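Local coordinates for uncharacterized protein (Pseudomonas aeruginosa, PDB 4E72), which is of unknown function but belongs to the DUF3298 family and is probably exported from the cytoplasm, possibly as a lipoprotein, at residues Glu17-Gly22 with Glu26-Val31. Sequence-based numbering, arbitrary orientation.
Sequences EHLKPG and EQCPLV
Leu19 and Leu30 face each other as a non-hydrogen-bonded pair at the end of a beta hairpin, where strand 12-19, outermost in a six-stranded mixed sheet, gives way to the connection leading into strand 30-37. Their side chains lie on the same face and cross at a slant, CD2 of Leu19 coming within 3.9 Å of CD1 of Leu30. Glu17 also packs on Leu30, roughly at right angles to Leu19. With CG anti to the backbone N (chi1 -179°) and the chain extended beyond it, the glutamate crosses the leucine obliquely, its CG and carboxylate end against the leucine's branch, and brings OE2 to 3.6 Å from Leu30 CD2; the same oxygen is hydrogen-bonded by Asn32 ND2. Leu30 CD1 thus meets both Leu19 and the carboxylate end of Glu17. Beyond Leu19, Cys28 directs CB toward the opposite segment, and SG rests 3.6 Å from Leu19 CB, close also to the backbone of Lys20, while the Cys28 side chain also touches Cys23 in the connection between the strands. CD and CG of Pro29 meet the Lys20 chain, whose CB sits 4.0 Å from Pro29 CD; the lysine chain then leads away, bending at its last torsion so that NZ reaches the carbonyl of Leu76. On the opposite face, Val31 packs against Phe75 and Leu76 of helix 68-78, and His18 turns its imidazole away from Val31 to bond Glu72 through ND1, so this helix covers the His18 and Val31 side of the hairpin. The backbones are joined by a reciprocal pair of bonds between His18 and Val31, and past the last bridge Lys20 N still donates to Pro29 O at 2.9 Å.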
loop_
_atom_site.group_PDB
_atom_site.type_symbol
_atom_site.label_atom_id
_atom_site.label_comp_id
_atom_site.label_asym_id
_atom_site.label_seq_id
_atom_site.Cartn_x
_atom_site.Cartn_y
_atom_site.Cartn_z
ATOM N N GLU A 17 1.874 -20.059 5.988
ATOM C CA GLU A 17 2.941 -19.753 6.923
ATOM C C GLU A 17 3.879 -20.952 6.884
ATOM O O GLU A 17 3.444 -22.076 7.156
ATOM C CB GLU A 17 2.408 -19.466 8.322
ATOM C CG GLU A 17 3.503 -19.120 9.325
ATOM C CD GLU A 17 3.003 -18.330 10.522
ATOM O OE1 GLU A 17 2.488 -18.962 11.471
ATOM O OE2 GLU A 17 3.094 -17.080 10.499
ATOM N N HIS A 18 5.142 -20.729 6.480
ATOM C CA HIS A 18 6.107 -21.808 6.377
ATOM C C HIS A 18 7.357 -21.517 7.187
ATOM O O HIS A 18 7.893 -20.396 7.190
ATOM C CB HIS A 18 6.456 -22.097 4.913
ATOM C CG HIS A 18 5.294 -22.599 4.094
ATOM N ND1 HIS A 18 5.032 -22.095 2.834
ATOM C CD2 HIS A 18 4.377 -23.556 4.373
ATOM C CE1 HIS A 18 3.972 -22.754 2.390
ATOM N NE2 HIS A 18 3.539 -23.637 3.282
ATOM N N LEU A 19 7.793 -22.544 7.915
ATOM C CA LEU A 19 8.992 -22.500 8.731
ATOM C C LEU A 19 10.124 -23.098 7.968
ATOM O O LEU A 19 9.882 -23.959 7.119
ATOM C CB LEU A 19 8.785 -23.292 10.057
ATOM C CG LEU A 19 7.835 -22.712 11.097
ATOM C CD1 LEU A 19 7.872 -23.550 12.352
ATOM C CD2 LEU A 19 8.191 -21.270 11.456
ATOM N N LYS A 20 11.370 -22.669 8.267
ATOM C CA LYS A 20 12.588 -23.279 7.696
ATOM C C LYS A 20 12.568 -24.786 8.020
ATOM O O LYS A 20 12.368 -25.150 9.173
ATOM C CB LYS A 20 13.872 -22.632 8.260
ATOM C CG LYS A 20 15.163 -23.229 7.705
ATOM C CD LYS A 20 16.373 -22.362 8.016
ATOM C CE LYS A 20 17.675 -22.970 7.531
ATOM N NZ LYS A 20 17.862 -22.867 6.041
ATOM N N PRO A 21 12.704 -25.671 7.030
ATOM C CA PRO A 21 12.663 -27.118 7.335
ATOM C C PRO A 21 13.780 -27.581 8.297
ATOM O O PRO A 21 14.933 -27.134 8.199
ATOM C CB PRO A 21 12.831 -27.776 5.953
ATOM C CG PRO A 21 12.401 -26.723 4.980
ATOM C CD PRO A 21 12.868 -25.426 5.586
ATOM N N GLY A 22 13.395 -28.468 9.221
ATOM C CA GLY A 22 14.263 -29.142 10.193
ATOM C C GLY A 22 14.662 -28.340 11.407
ATOM O O GLY A 22 15.403 -28.838 12.265
ATOM N N GLU A 26 11.624 -21.337 18.799
ATOM C CA GLU A 26 10.961 -20.040 18.646
ATOM C C GLU A 26 11.735 -19.127 17.660
ATOM O O GLU A 26 11.148 -18.199 17.077
ATOM C CB GLU A 26 10.777 -19.356 20.037
ATOM C CG GLU A 26 12.024 -19.285 20.913
ATOM C CD GLU A 26 11.854 -18.813 22.351
ATOM O OE1 GLU A 26 11.134 -17.814 22.584
ATOM O OE2 GLU A 26 12.504 -19.411 23.242
ATOM N N GLN A 27 13.041 -19.420 17.461
ATOM C CA GLN A 27 13.975 -18.690 16.601
ATOM C C GLN A 27 14.018 -19.251 15.163
ATOM O O GLN A 27 14.905 -18.866 14.394
ATOM C CB GLN A 27 15.391 -18.737 17.219
ATOM C CG GLN A 27 15.589 -17.832 18.435
ATOM C CD GLN A 27 15.890 -16.414 18.028
ATOM O OE1 GLN A 27 14.987 -15.580 17.865
ATOM N NE2 GLN A 27 17.169 -16.119 17.839
ATOM N N CYS A 28 13.085 -20.159 14.800
ATOM C CA CYS A 28 13.037 -20.760 13.458
ATOM C C CYS A 28 12.548 -19.731 12.418
ATOM O O CYS A 28 11.433 -19.225 12.556
ATOM C CB CYS A 28 12.171 -22.017 13.439
ATOM S SG CYS A 28 11.918 -22.719 11.780
ATOM N N PRO A 29 13.364 -19.430 11.366
ATOM C CA PRO A 29 12.919 -18.488 10.305
ATOM C C PRO A 29 11.578 -18.893 9.696
ATOM O O PRO A 29 11.303 -20.084 9.513
ATOM C CB PRO A 29 14.055 -18.560 9.289
ATOM C CG PRO A 29 15.257 -18.924 10.121
ATOM C CD PRO A 29 14.722 -19.943 11.071
ATOM N N LEU A 30 10.737 -17.887 9.429
ATOM C CA LEU A 30 9.333 -17.973 9.016
ATOM C C LEU A 30 8.993 -17.032 7.865
ATOM O O LEU A 30 9.387 -15.867 7.883
ATOM C CB LEU A 30 8.515 -17.554 10.281
ATOM C CG LEU A 30 6.983 -17.497 10.275
ATOM C CD1 LEU A 30 6.452 -17.820 11.672
ATOM C CD2 LEU A 30 6.480 -16.089 9.912
ATOM N N VAL A 31 8.206 -17.526 6.900
ATOM C CA VAL A 31 7.671 -16.757 5.770
ATOM C C VAL A 31 6.154 -16.882 5.782
ATOM O O VAL A 31 5.616 -17.991 5.702
ATOM C CB VAL A 31 8.250 -17.104 4.367
ATOM C CG1 VAL A 31 7.558 -16.274 3.281
ATOM C CG2 VAL A 31 9.750 -16.859 4.327
#